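Local coordinates for protein 2-aminomuconate 6-semialdehyde dehydrogenase (Burkholderia cenocepacia, PDB 4U3W) that probably oxidises the aldehyde group of 2-aminomuconate 6-semialdehyde to a carboxylate with a nicotinamide cofactor, at residues I95-D109 and E200-D214. Residues are numbered along the deposited sequence; the frame is centred on the assembly and turned at random.
Sequences IEARFDEFVAAEVAD and ETPSSATLLAEVMHD
L207 shows how one leucine can serve four neighbours across a pair of nearly antiparallel helices, 99-109 and 203-214, whose axes run 153° apart. Its CB sits over one face of the F102 ring, 3.9 Å from the centroid, a CH-pi contact offset toward the rim; I95 CG2 covers the opposite face. With CG beside the backbone N (chi1 -70°), the branch runs past the ring and forks: CD1 lies 3.6 Å from A105 CB and also meets the E101 carbonyl, while CD2 rests 3.6 Å from R98 NH2, a van der Waals contact oblique to the guanidinium. F102 itself is a knob in a hole formed by S204, L207, L208 and V211. Within the aldehyde dehydrogenase fold, helix 203-214 follows strand 192-196 and leads to the parallel strand 222-224, a beta-alpha-beta crossover whose helix packs against helix 99-109. R98 directs NH1 and NH2 to a single oxygen, E210 OE1 (NH2 at 2.8 Å), and grips both oxygens of E101 side-on, so two carboxylates fix the guanidinium's rotation. At the other end D109 takes two bonds from S203: OD2 accepts its N at 2.9 Å through the syn lone pair, OD1 its OG. S204 OG donates to E106 OE1, while E106 OE2 bonds L176 N.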
loop_
_atom_site.group_PDB
_atom_site.type_symbol
_atom_site.label_atom_id
_atom_site.label_comp_id
_atom_site.label_asym_id
_atom_site.label_seq_id
_atom_site.Cartn_x
_atom_site.Cartn_y
_atom_site.Cartn_z
ATOM N N ILE A 95 12.148 -30.038 -8.136
ATOM C CA ILE A 95 10.908 -30.823 -8.063
ATOM C C ILE A 95 10.442 -31.137 -9.501
ATOM O O ILE A 95 10.125 -32.279 -9.840
ATOM C CB ILE A 95 9.799 -30.052 -7.314
ATOM C CG1 ILE A 95 10.207 -29.736 -5.854
ATOM C CG2 ILE A 95 8.530 -30.881 -7.260
ATOM C CD1 ILE A 95 9.238 -28.690 -5.176
ATOM N N GLU A 96 10.404 -30.098 -10.333
ATOM C CA GLU A 96 10.060 -30.220 -11.761
ATOM C C GLU A 96 10.890 -31.314 -12.438
ATOM O O GLU A 96 10.381 -32.096 -13.207
ATOM C CB GLU A 96 10.292 -28.869 -12.467
ATOM C CG GLU A 96 9.128 -28.305 -13.293
ATOM C CD GLU A 96 9.217 -26.771 -13.452
ATOM O OE1 GLU A 96 10.347 -26.234 -13.491
ATOM O OE2 GLU A 96 8.160 -26.095 -13.516
ATOM N N ALA A 97 12.190 -31.340 -12.146
ATOM C CA ALA A 97 13.115 -32.345 -12.704
ATOM C C ALA A 97 12.772 -33.775 -12.255
ATOM O O ALA A 97 13.192 -34.768 -12.866
ATOM C CB ALA A 97 14.581 -31.987 -12.310
ATOM N N ARG A 98 12.021 -33.898 -11.170
ATOM C CA ARG A 98 11.583 -35.198 -10.717
ATOM C C ARG A 98 10.058 -35.288 -10.664
ATOM O O ARG A 98 9.509 -35.953 -9.793
ATOM C CB ARG A 98 12.197 -35.511 -9.336
ATOM C CG ARG A 98 13.749 -35.549 -9.360
ATOM C CD ARG A 98 14.338 -35.837 -7.991
ATOM N NE ARG A 98 14.063 -37.213 -7.555
ATOM C CZ ARG A 98 14.450 -37.649 -6.362
ATOM N NH1 ARG A 98 15.080 -36.801 -5.581
ATOM N NH2 ARG A 98 14.183 -38.870 -5.945
ATOM N N PHE A 99 9.381 -34.614 -11.601
ATOM C CA PHE A 99 7.937 -34.422 -11.504
ATOM C C PHE A 99 7.197 -35.745 -11.415
ATOM O O PHE A 99 6.339 -35.927 -10.531
ATOM C CB PHE A 99 7.436 -33.564 -12.698
ATOM C CG PHE A 99 5.964 -33.190 -12.624
ATOM C CD1 PHE A 99 4.989 -34.048 -13.111
ATOM C CD2 PHE A 99 5.568 -31.936 -12.170
ATOM C CE1 PHE A 99 3.619 -33.679 -13.097
ATOM C CE2 PHE A 99 4.193 -31.564 -12.147
ATOM C CZ PHE A 99 3.236 -32.437 -12.584
ATOM N N ASP A 100 7.533 -36.702 -12.288
ATOM C CA ASP A 100 6.828 -37.983 -12.268
ATOM C C ASP A 100 7.042 -38.799 -10.975
ATOM O O ASP A 100 6.147 -39.525 -10.542
ATOM C CB ASP A 100 7.223 -38.832 -13.470
ATOM C CG ASP A 100 6.663 -38.282 -14.781
ATOM O OD1 ASP A 100 5.850 -37.329 -14.763
ATOM O OD2 ASP A 100 7.024 -38.818 -15.843
ATOM N N GLU A 101 8.229 -38.737 -10.389
ATOM C CA GLU A 101 8.451 -39.365 -9.093
ATOM C C GLU A 101 7.571 -38.758 -8.012
ATOM O O GLU A 101 7.126 -39.456 -7.128
ATOM C CB GLU A 101 9.913 -39.205 -8.638
ATOM C CG GLU A 101 10.909 -40.114 -9.300
ATOM C CD GLU A 101 12.292 -39.903 -8.725
ATOM O OE1 GLU A 101 12.545 -40.385 -7.601
ATOM O OE2 GLU A 101 13.107 -39.215 -9.365
ATOM N N PHE A 102 7.441 -37.429 -8.007
ATOM C CA PHE A 102 6.638 -36.769 -6.984
ATOM C C PHE A 102 5.204 -37.202 -7.123
ATOM O O PHE A 102 4.537 -37.519 -6.136
ATOM C CB PHE A 102 6.754 -35.239 -7.095
ATOM C CG PHE A 102 7.906 -34.675 -6.295
ATOM C CD1 PHE A 102 9.195 -34.602 -6.828
ATOM C CD2 PHE A 102 7.704 -34.261 -4.981
ATOM C CE1 PHE A 102 10.250 -34.133 -6.048
ATOM C CE2 PHE A 102 8.778 -33.787 -4.181
ATOM C CZ PHE A 102 10.026 -33.713 -4.712
ATOM N N VAL A 103 4.741 -37.244 -8.373
ATOM C CA VAL A 103 3.399 -37.718 -8.668
ATOM C C VAL A 103 3.187 -39.117 -8.136
ATOM O O VAL A 103 2.193 -39.389 -7.464
ATOM C CB VAL A 103 3.124 -37.661 -10.204
ATOM C CG1 VAL A 103 1.783 -38.340 -10.548
ATOM C CG2 VAL A 103 3.110 -36.180 -10.646
ATOM N N ALA A 104 4.108 -40.026 -8.412
ATOM C CA ALA A 104 3.912 -41.429 -8.011
ATOM C C ALA A 104 3.911 -41.615 -6.468
ATOM O O ALA A 104 3.172 -42.433 -5.939
ATOM C CB ALA A 104 5.000 -42.306 -8.647
ATOM N N ALA A 105 4.747 -40.843 -5.772
ATOM C CA ALA A 105 4.805 -40.867 -4.307
ATOM C C ALA A 105 3.469 -40.365 -3.734
ATOM O O ALA A 105 2.895 -40.977 -2.848
ATOM C CB ALA A 105 5.972 -39.987 -3.805
ATOM N N GLU A 106 2.960 -39.263 -4.281
ATOM C CA GLU A 106 1.729 -38.685 -3.795
ATOM C C GLU A 106 0.564 -39.644 -4.029
ATOM O O GLU A 106 -0.241 -39.886 -3.119
ATOM C CB GLU A 106 1.455 -37.338 -4.489
ATOM C CG GLU A 106 0.434 -36.462 -3.778
ATOM C CD GLU A 106 1.037 -35.744 -2.550
ATOM O OE1 GLU A 106 1.975 -36.272 -1.935
ATOM O OE2 GLU A 106 0.575 -34.646 -2.203
ATOM N N VAL A 107 0.477 -40.196 -5.243
ATOM C CA VAL A 107 -0.535 -41.208 -5.566
ATOM C C VAL A 107 -0.435 -42.450 -4.648
ATOM O O VAL A 107 -1.464 -42.978 -4.161
ATOM C CB VAL A 107 -0.404 -41.652 -7.054
ATOM C CG1 VAL A 107 -1.294 -42.812 -7.333
ATOM C CG2 VAL A 107 -0.748 -40.442 -7.997
ATOM N N ALA A 108 0.784 -42.915 -4.403
ATOM C CA ALA A 108 0.942 -44.140 -3.588
ATOM C C ALA A 108 0.429 -43.924 -2.158
ATOM O O ALA A 108 -0.267 -44.792 -1.614
ATOM C CB ALA A 108 2.406 -44.588 -3.572
ATOM N N ASP A 109 0.753 -42.759 -1.560
ATOM C CA ASP A 109 0.314 -42.401 -0.209
ATOM C C ASP A 109 -1.188 -42.130 -0.084
ATOM O O ASP A 109 -1.800 -42.482 0.929
ATOM C CB ASP A 109 1.060 -41.150 0.274
ATOM C CG ASP A 109 2.461 -41.451 0.802
ATOM O OD1 ASP A 109 2.957 -42.604 0.686
ATOM O OD2 ASP A 109 3.097 -40.469 1.257
ATOM N N GLU A 200 0.473 -40.449 7.892
ATOM C CA GLU A 200 -0.170 -41.156 6.785
ATOM C C GLU A 200 0.484 -40.912 5.427
ATOM O O GLU A 200 0.308 -41.731 4.478
ATOM C CB GLU A 200 -1.649 -40.730 6.639
ATOM C CG GLU A 200 -2.549 -41.085 7.831
ATOM C CD GLU A 200 -2.767 -42.599 7.965
ATOM O OE1 GLU A 200 -2.479 -43.378 7.018
ATOM O OE2 GLU A 200 -3.241 -43.005 9.029
ATOM N N THR A 201 1.132 -39.741 5.303
ATOM C CA THR A 201 1.643 -39.289 4.002
ATOM C C THR A 201 3.054 -38.727 4.075
ATOM O O THR A 201 3.299 -37.502 3.892
ATOM C CB THR A 201 0.645 -38.219 3.354
ATOM O OG1 THR A 201 0.492 -37.097 4.237
ATOM C CG2 THR A 201 -0.746 -38.864 3.156
ATOM N N PRO A 202 4.029 -39.627 4.306
ATOM C CA PRO A 202 5.424 -39.223 4.457
ATOM C C PRO A 202 6.223 -39.074 3.145
ATOM O O PRO A 202 7.318 -38.523 3.196
ATOM C CB PRO A 202 6.016 -40.392 5.280
ATOM C CG PRO A 202 5.207 -41.610 4.802
ATOM C CD PRO A 202 3.809 -41.054 4.658
ATOM N N SER A 203 5.738 -39.636 2.034
ATOM C CA SER A 203 6.624 -39.909 0.886
ATOM C C SER A 203 7.025 -38.676 0.085
ATOM O O SER A 203 8.224 -38.504 -0.217
ATOM C CB SER A 203 5.982 -40.931 -0.078
ATOM O OG SER A 203 5.677 -42.112 0.678
ATOM N N SER A 204 6.054 -37.835 -0.300
ATOM C CA SER A 204 6.411 -36.654 -1.091
ATOM C C SER A 204 7.228 -35.636 -0.280
ATOM O O SER A 204 8.123 -34.962 -0.836
ATOM C CB SER A 204 5.159 -35.995 -1.717
ATOM O OG SER A 204 4.308 -35.355 -0.768
ATOM N N ALA A 205 6.972 -35.522 1.019
ATOM C CA ALA A 205 7.846 -34.658 1.847
ATOM C C ALA A 205 9.301 -35.189 1.907
ATOM O O ALA A 205 10.261 -34.413 1.919
ATOM C CB ALA A 205 7.258 -34.527 3.278
ATOM N N THR A 206 9.466 -36.513 1.922
ATOM C CA THR A 206 10.802 -37.079 1.916
ATOM C C THR A 206 11.505 -36.775 0.572
ATOM O O THR A 206 12.705 -36.439 0.561
ATOM C CB THR A 206 10.798 -38.616 2.186
ATOM O OG1 THR A 206 10.057 -38.890 3.392
ATOM C CG2 THR A 206 12.275 -39.140 2.401
ATOM N N LEU A 207 10.766 -36.851 -0.543
ATOM C CA LEU A 207 11.354 -36.493 -1.840
ATOM C C LEU A 207 11.729 -35.043 -1.838
ATOM O O LEU A 207 12.769 -34.630 -2.428
ATOM C CB LEU A 207 10.347 -36.788 -2.988
ATOM C CG LEU A 207 10.116 -38.277 -3.248
ATOM C CD1 LEU A 207 9.188 -38.447 -4.447
ATOM C CD2 LEU A 207 11.458 -38.906 -3.534
ATOM N N LEU A 208 10.899 -34.229 -1.180
ATOM C CA LEU A 208 11.246 -32.784 -1.094
ATOM C C LEU A 208 12.598 -32.583 -0.342
ATOM O O LEU A 208 13.464 -31.772 -0.750
ATOM C CB LEU A 208 10.124 -31.982 -0.430
ATOM C CG LEU A 208 10.368 -30.456 -0.318
ATOM C CD1 LEU A 208 10.510 -29.853 -1.728
ATOM C CD2 LEU A 208 9.218 -29.721 0.410
ATOM N N ALA A 209 12.792 -33.326 0.743
ATOM C CA ALA A 209 14.085 -33.297 1.425
ATOM C C ALA A 209 15.241 -33.678 0.487
ATOM O O ALA A 209 16.285 -33.059 0.558
ATOM C CB ALA A 209 14.067 -34.283 2.683
ATOM N N GLU A 210 15.059 -34.708 -0.359
ATOM C CA GLU A 210 16.103 -35.084 -1.327
ATOM C C GLU A 210 16.422 -33.941 -2.280
ATOM O O GLU A 210 17.599 -33.702 -2.648
ATOM C CB GLU A 210 15.660 -36.314 -2.151
ATOM C CG GLU A 210 15.492 -37.545 -1.287
ATOM C CD GLU A 210 15.115 -38.793 -2.068
ATOM O OE1 GLU A 210 15.266 -38.802 -3.310
ATOM O OE2 GLU A 210 14.693 -39.789 -1.427
ATOM N N VAL A 211 15.386 -33.220 -2.687
ATOM C CA VAL A 211 15.603 -32.055 -3.566
ATOM C C VAL A 211 16.392 -30.965 -2.822
ATOM O O VAL A 211 17.363 -30.404 -3.387
ATOM C CB VAL A 211 14.252 -31.494 -4.138
ATOM C CG1 VAL A 211 14.512 -30.130 -4.839
ATOM C CG2 VAL A 211 13.684 -32.497 -5.140
ATOM N N MET A 212 15.988 -30.653 -1.582
ATOM C CA MET A 212 16.729 -29.714 -0.720
ATOM C C MET A 212 18.219 -30.070 -0.662
ATOM O O MET A 212 19.098 -29.202 -0.753
ATOM C CB MET A 212 16.188 -29.700 0.751
ATOM C CG MET A 212 14.690 -29.319 0.887
ATOM S SD MET A 212 14.417 -27.615 0.260
ATOM C CE MET A 212 12.677 -27.386 0.631
ATOM N N HIS A 213 18.473 -31.354 -0.441
ATOM C CA HIS A 213 19.819 -31.905 -0.379
ATOM C C HIS A 213 20.553 -31.770 -1.722
ATOM O O HIS A 213 21.702 -31.330 -1.759
ATOM C CB HIS A 213 19.749 -33.386 0.027
ATOM C CG HIS A 213 21.076 -33.948 0.427
ATOM N ND1 HIS A 213 21.794 -33.447 1.489
ATOM C CD2 HIS A 213 21.821 -34.954 -0.089
ATOM C CE1 HIS A 213 22.928 -34.114 1.612
ATOM N NE2 HIS A 213 22.965 -35.044 0.675
ATOM N N ASP A 214 19.879 -32.128 -2.822
ATOM C CA ASP A 214 20.536 -32.113 -4.121
ATOM C C ASP A 214 20.862 -30.688 -4.596
ATOM O O ASP A 214 21.908 -30.469 -5.219
ATOM C CB ASP A 214 19.695 -32.865 -5.164
ATOM C CG ASP A 214 19.799 -34.381 -5.027
ATOM O OD1 ASP A 214 20.720 -34.875 -4.316
ATOM O OD2 ASP A 214 18.944 -35.093 -5.619
HETATM O O HOH W 1 16.548 -34.262 -6.059
HETATM O O HOH W 2 3.187 -38.012 0.269
#